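Local coordinates for protein aminotransferase TlmJ (Streptoalloteichus hindustanus, PDB 5UID) that probably transfers amino groups with pyridoxal 5'-phosphate as its cofactor, as a member of the DegT/DnrJ/EryC1 aminotransferase family, at residues 35-40 / 247-252; 176-181 / 197-202. All coordinates share one frame; numbering follows the deposited sequence.

In the fold
Contact 1 joins the starts of helices 35-48 and 249-280 at the cofactor pocket, whereas contact 2 pairs strands 178-182 and 195-199 within the large mixed sheet. Their centres lie about 19 Å apart and their nearest atoms about 8 Å apart, so they do not touch. Along the chain the order is 35-40, 176-181, 197-202, 247-252: contact 2 is nested inside the loop that contact 1 closes. Between its two strands comes Lys187, the predicted attachment point of pyridoxal phosphate, which is not modelled. Phe44, further along helix 35-48, meets Trp181 edge to face, which ties the helix of contact 1 to the sheet of contact 2.

Contact 1 of 2, residues 35-40 / 247-252; sequences PRTKVF and SNDVAA. With PLP (pyridoxal-5'-phosphate), chain J.
The pyridoxal phosphate pocket is bordered here by a helix start, 247-252, whose far side is fastened to helix 35-48 through the carboxylate of Asp249. Both oxygens of that group are gripped. Asp249 OD2 accepts from Arg36 N at 3.0 Å, while Asp249 OD1 accepts from Thr37 N at 2.8 Å and from Thr37 OG1 at 2.7 Å. The two amide donors each stand 53° out of the carboxylate plane, but the hydroxyl arrives nearly in line with the C-O bond. Thr37 OG1 is placed for this by chi1 of -63°, which sets it beside its own backbone N, and both donors of one residue thus converge on one oxygen. With Gly34 N, just ahead of the helix, also donating to OD1, the carboxylate gathers N-H groups at the N-terminal end of helix 35-48, a location where the helix dipole would probably stabilise its negative charge.

Next to this polar grip the packing is close: Ala252 CB reaches Thr37 CA at 3.6 Å and lies 4.0 Å from Phe40 CB. A water donates to Arg36 O and, weakly, to Ala252 O. On the pocket side, Asn248 N-caps the helix, its OD1 accepting from Ala251 N at 2.9 Å with an N-H...O angle of 166°. Asn248 ND2 approaches C5A of the cofactor and bonds to Asp193 of the second subunit, which places this wall of the pocket beside that subunit. Val250 CG1 comes within 3.5 Å of the methyl carbon C2A.

Around the pair, the bent chain of Arg36 carries its guanidinium away to a salt bridge with Glu24 of helix 16-28, whose Val25 touches both Arg36 and Val250, while Thr37 and Ser247 both rest on Ser57 of strand 55-58.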
loop_
_atom_site.group_PDB
_atom_site.type_symbol
_atom_site.label_atom_id
_atom_site.label_comp_id
_atom_site.label_asym_id
_atom_site.label_seq_id
_atom_site.Cartn_x
_atom_site.Cartn_y
_atom_site.Cartn_z
ATOM N N PRO A 35 11.634 9.190 -11.195
ATOM C CA PRO A 35 12.861 9.861 -10.735
ATOM C C PRO A 35 12.778 10.398 -9.315
ATOM O O PRO A 35 13.808 10.464 -8.634
ATOM C CB PRO A 35 13.045 10.992 -11.759
ATOM C CG PRO A 35 11.681 11.219 -12.328
ATOM C CD PRO A 35 11.022 9.870 -12.348
ATOM N N ARG A 36 11.589 10.782 -8.842
ATOM C CA ARG A 36 11.481 11.305 -7.482
ATOM C C ARG A 36 11.680 10.209 -6.443
ATOM O O ARG A 36 12.241 10.468 -5.370
ATOM C CB ARG A 36 10.130 11.992 -7.279
ATOM C CG ARG A 36 9.771 12.982 -8.376
ATOM C CD ARG A 36 10.827 14.068 -8.514
ATOM N NE ARG A 36 10.609 15.168 -7.580
ATOM C CZ ARG A 36 9.986 16.299 -7.896
ATOM N NH1 ARG A 36 9.520 16.482 -9.124
ATOM N NH2 ARG A 36 9.831 17.250 -6.983
ATOM N N THR A 37 11.228 8.986 -6.736
ATOM C CA THR A 37 11.491 7.868 -5.836
ATOM C C THR A 37 12.984 7.565 -5.760
ATOM O O THR A 37 13.509 7.266 -4.681
ATOM C CB THR A 37 10.711 6.634 -6.290
ATOM O OG1 THR A 37 9.306 6.907 -6.215
ATOM C CG2 THR A 37 11.037 5.427 -5.407
ATOM N N LYS A 38 13.683 7.655 -6.894
ATOM C CA LYS A 38 15.124 7.428 -6.890
ATOM C C LYS A 38 15.846 8.497 -6.078
ATOM O O LYS A 38 16.802 8.196 -5.354
ATOM C CB LYS A 38 15.649 7.388 -8.325
ATOM C CG LYS A 38 17.101 6.944 -8.451
ATOM C CD LYS A 38 17.550 6.916 -9.906
ATOM C CE LYS A 38 19.026 6.561 -10.021
ATOM N NZ LYS A 38 19.495 6.556 -11.437
ATOM N N VAL A 39 15.392 9.748 -6.172
ATOM C CA VAL A 39 16.020 10.823 -5.410
ATOM C C VAL A 39 15.784 10.633 -3.915
ATOM O O VAL A 39 16.707 10.779 -3.104
ATOM C CB VAL A 39 15.510 12.190 -5.901
ATOM C CG1 VAL A 39 15.881 13.287 -4.913
ATOM C CG2 VAL A 39 16.079 12.498 -7.283
ATOM N N PHE A 40 14.551 10.297 -3.525
ATOM C CA PHE A 40 14.252 10.117 -2.105
ATOM C C PHE A 40 15.022 8.938 -1.520
ATOM O O PHE A 40 15.515 9.015 -0.389
ATOM C CB PHE A 40 12.748 9.935 -1.897
ATOM C CG PHE A 40 12.349 9.789 -0.453
ATOM C CD1 PHE A 40 12.893 10.616 0.519
ATOM C CD2 PHE A 40 11.420 8.835 -0.067
ATOM C CE1 PHE A 40 12.529 10.487 1.848
ATOM C CE2 PHE A 40 11.047 8.705 1.259
ATOM C CZ PHE A 40 11.603 9.532 2.219
ATOM N N SER A 247 5.829 2.438 -3.595
ATOM C CA SER A 247 5.298 3.768 -3.358
ATOM C C SER A 247 5.226 4.511 -4.691
ATOM O O SER A 247 5.362 3.916 -5.765
ATOM C CB SER A 247 6.159 4.500 -2.326
ATOM O OG SER A 247 5.518 5.681 -1.876
ATOM N N ASN A 248 5.015 5.826 -4.638
ATOM C CA ASN A 248 4.889 6.623 -5.849
ATOM C C ASN A 248 5.681 7.917 -5.699
ATOM O O ASN A 248 6.136 8.274 -4.607
ATOM C CB ASN A 248 3.417 6.911 -6.181
ATOM C CG ASN A 248 2.688 7.621 -5.054
ATOM O OD1 ASN A 248 2.945 8.794 -4.775
ATOM N ND2 ASN A 248 1.760 6.919 -4.416
ATOM N N ASP A 249 5.844 8.624 -6.823
ATOM C CA ASP A 249 6.657 9.836 -6.837
ATOM C C ASP A 249 5.989 11.003 -6.125
ATOM O O ASP A 249 6.678 11.957 -5.750
ATOM C CB ASP A 249 6.994 10.243 -8.275
ATOM C CG ASP A 249 8.287 9.617 -8.772
ATOM O OD1 ASP A 249 8.775 8.661 -8.133
ATOM O OD2 ASP A 249 8.825 10.092 -9.796
ATOM N N VAL A 250 4.669 10.966 -5.943
ATOM C CA VAL A 250 4.019 12.010 -5.160
ATOM C C VAL A 250 4.454 11.914 -3.704
ATOM O O VAL A 250 4.894 12.900 -3.100
ATOM C CB VAL A 250 2.490 11.924 -5.306
ATOM C CG1 VAL A 250 1.835 13.160 -4.717
ATOM C CG2 VAL A 250 2.111 11.764 -6.766
ATOM N N ALA A 251 4.359 10.715 -3.127
ATOM C CA ALA A 251 4.810 10.514 -1.755
ATOM C C ALA A 251 6.315 10.717 -1.634
ATOM O O ALA A 251 6.791 11.288 -0.647
ATOM C CB ALA A 251 4.415 9.117 -1.276
ATOM N N ALA A 252 7.078 10.259 -2.630
ATOM C CA ALA A 252 8.530 10.388 -2.569
ATOM C C ALA A 252 8.961 11.850 -2.587
ATOM O O ALA A 252 9.899 12.234 -1.878
ATOM C CB ALA A 252 9.175 9.622 -3.724
HETATM N N1 PLP J . -0.487 10.980 -2.992
HETATM C C2 PLP J . 0.025 11.385 -1.780
HETATM C C2A PLP J . 0.383 12.821 -1.558
HETATM C C3 PLP J . 0.208 10.466 -0.754
HETATM O O3 PLP J . 0.718 10.893 0.441
HETATM C C4 PLP J . -0.109 9.123 -0.932
HETATM C C4A PLP J . 0.671 8.151 -0.089
HETATM O O4A PLP J . 1.408 7.298 -0.587
HETATM C C5 PLP J . -0.625 8.723 -2.167
HETATM C C6 PLP J . -0.808 9.654 -3.182
HETATM C C5A PLP J . -1.012 7.284 -2.443
HETATM O O4P PLP J . -1.717 6.729 -1.354
HETATM O O HOH W 1 12.086 13.170 -4.072
#

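Contact 2 of 2, residues 176-181 / 197-202; sequences GDVGVW and LCFRDP
Trp181, with chi1 of -71° setting CG beside its own backbone N and chi2 of -101° turning the indole, sends its benzo edge back along the strand until CZ3 lies 3.5 Å from Cys198 CB. The frame is an antiparallel pair in the mixed sheet of the PLP-dependent aminotransferase fold, with the axes of 178-181 and 197-199 running at 168°. Gly179 and Cys198 form the hydrogen-bonded pair: Gly179 N gives to Cys198 O, and Cys198 N gives to Gly179 O, both at 2.8 Å.

The side chains of Val178, Val180, Leu197 and Phe199 occupy the sheet face opposite Cys198. Val178 CG2 meets Phe199 CD2 at 3.7 Å, and Val180 CG2 meets Leu197 CD2, the members of each pair pointing the same way. Val178 CG1 lies 4.1 Å from Leu197 CD2. Replacing Val178 by an alanine would probably leave a gap beside the Phe199 ring and cost Leu197 CD2 an apolar neighbour. Helix 61-72 packs against Val180 and Phe199 from this side, and helix 202-212 against Phe199. Beyond the strands, Arg200 N donates to Asp177 O at 2.9 Å, and a water donating to that same oxygen accepts from Asp201 N.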
loop_
_atom_site.group_PDB
_atom_site.type_symbol
_atom_site.label_atom_id
_atom_site.label_comp_id
_atom_site.label_asym_id
_atom_site.label_seq_id
_atom_site.Cartn_x
_atom_site.Cartn_y
_atom_site.Cartn_z
ATOM N N GLY A 176 21.376 -4.069 12.310
ATOM C CA GLY A 176 20.973 -5.430 12.033
ATOM C C GLY A 176 21.117 -5.766 10.565
ATOM O O GLY A 176 21.857 -5.121 9.819
ATOM N N ASP A 177 20.385 -6.793 10.144
ATOM C CA ASP A 177 20.413 -7.225 8.754
ATOM C C ASP A 177 19.405 -6.472 7.895
ATOM O O ASP A 177 19.684 -6.183 6.725
ATOM C CB ASP A 177 20.157 -8.731 8.675
ATOM C CG ASP A 177 21.250 -9.539 9.347
ATOM O OD1 ASP A 177 22.333 -9.697 8.745
ATOM O OD2 ASP A 177 21.037 -9.994 10.489
ATOM N N VAL A 178 18.237 -6.148 8.447
ATOM C CA VAL A 178 17.195 -5.429 7.727
ATOM C C VAL A 178 16.664 -4.313 8.616
ATOM O O VAL A 178 16.485 -4.499 9.825
ATOM C CB VAL A 178 16.046 -6.364 7.290
ATOM C CG1 VAL A 178 15.007 -5.595 6.481
ATOM C CG2 VAL A 178 16.582 -7.553 6.490
ATOM N N GLY A 179 16.423 -3.155 8.019
ATOM C CA GLY A 179 15.755 -2.053 8.696
ATOM C C GLY A 179 14.509 -1.644 7.934
ATOM O O GLY A 179 14.495 -1.664 6.702
ATOM N N VAL A 180 13.458 -1.293 8.674
ATOM C CA VAL A 180 12.193 -0.854 8.096
ATOM C C VAL A 180 11.773 0.446 8.770
ATOM O O VAL A 180 11.885 0.586 9.994
ATOM C CB VAL A 180 11.086 -1.920 8.245
ATOM C CG1 VAL A 180 9.984 -1.681 7.227
ATOM C CG2 VAL A 180 11.656 -3.331 8.108
ATOM N N TRP A 181 11.288 1.393 7.972
ATOM C CA TRP A 181 10.822 2.681 8.463
ATOM C C TRP A 181 9.383 2.916 8.030
ATOM O O TRP A 181 8.911 2.351 7.039
ATOM C CB TRP A 181 11.700 3.831 7.951
ATOM C CG TRP A 181 13.064 3.875 8.560
ATOM C CD1 TRP A 181 13.490 4.702 9.555
ATOM C CD2 TRP A 181 14.183 3.057 8.210
ATOM N NE1 TRP A 181 14.807 4.449 9.850
ATOM C CE2 TRP A 181 15.257 3.442 9.037
ATOM C CE3 TRP A 181 14.382 2.033 7.280
ATOM C CZ2 TRP A 181 16.510 2.840 8.963
ATOM C CZ3 TRP A 181 15.624 1.438 7.207
ATOM C CH2 TRP A 181 16.672 1.842 8.044
ATOM N N LEU A 197 12.901 0.225 3.165
ATOM C CA LEU A 197 13.674 -0.937 3.574
ATOM C C LEU A 197 15.159 -0.650 3.402
ATOM O O LEU A 197 15.562 0.030 2.456
ATOM C CB LEU A 197 13.288 -2.170 2.754
ATOM C CG LEU A 197 11.965 -2.843 3.106
ATOM C CD1 LEU A 197 11.592 -3.845 2.033
ATOM C CD2 LEU A 197 12.074 -3.521 4.461
ATOM N N CYS A 198 15.968 -1.167 4.324
ATOM C CA CYS A 198 17.418 -1.101 4.211
ATOM C C CYS A 198 17.990 -2.480 4.496
ATOM O O CYS A 198 17.717 -3.064 5.549
ATOM C CB CYS A 198 18.016 -0.068 5.170
ATOM S SG CYS A 198 19.814 0.102 5.037
ATOM N N PHE A 199 18.780 -2.994 3.560
ATOM C CA PHE A 199 19.360 -4.324 3.666
ATOM C C PHE A 199 20.872 -4.224 3.783
ATOM O O PHE A 199 21.510 -3.451 3.062
ATOM C CB PHE A 199 18.994 -5.185 2.453
ATOM C CG PHE A 199 17.526 -5.451 2.323
ATOM C CD1 PHE A 199 16.709 -4.575 1.632
ATOM C CD2 PHE A 199 16.962 -6.581 2.894
ATOM C CE1 PHE A 199 15.355 -4.818 1.512
ATOM C CE2 PHE A 199 15.608 -6.830 2.777
ATOM C CZ PHE A 199 14.803 -5.947 2.086
ATOM N N ARG A 200 21.440 -5.007 4.699
ATOM C CA ARG A 200 22.892 -5.119 4.757
ATOM C C ARG A 200 23.427 -5.819 3.515
ATOM O O ARG A 200 24.502 -5.474 3.011
ATOM C CB ARG A 200 23.304 -5.865 6.024
ATOM C CG ARG A 200 24.620 -5.401 6.625
ATOM C CD ARG A 200 24.431 -5.061 8.094
ATOM N NE ARG A 200 25.288 -5.852 8.971
ATOM C CZ ARG A 200 26.077 -5.333 9.904
ATOM N NH1 ARG A 200 26.108 -4.021 10.092
ATOM N NH2 ARG A 200 26.829 -6.125 10.658
ATOM N N ASP A 201 22.679 -6.793 3.000
ATOM C CA ASP A 201 23.071 -7.526 1.804
ATOM C C ASP A 201 22.475 -6.849 0.577
ATOM O O ASP A 201 21.245 -6.785 0.457
ATOM C CB ASP A 201 22.595 -8.967 1.888
ATOM C CG ASP A 201 22.984 -9.791 0.674
ATOM O OD1 ASP A 201 23.850 -9.350 -0.111
ATOM O OD2 ASP A 201 22.417 -10.890 0.506
ATOM N N PRO A 202 23.291 -6.338 -0.350
ATOM C CA PRO A 202 22.719 -5.712 -1.552
ATOM C C PRO A 202 21.956 -6.683 -2.435
ATOM O O PRO A 202 20.979 -6.278 -3.078
ATOM C CB PRO A 202 23.952 -5.142 -2.270
ATOM C CG PRO A 202 25.092 -5.967 -1.773
ATOM C CD PRO A 202 24.762 -6.286 -0.344
HETATM O O HOH W 2 20.367 -7.778 4.523
#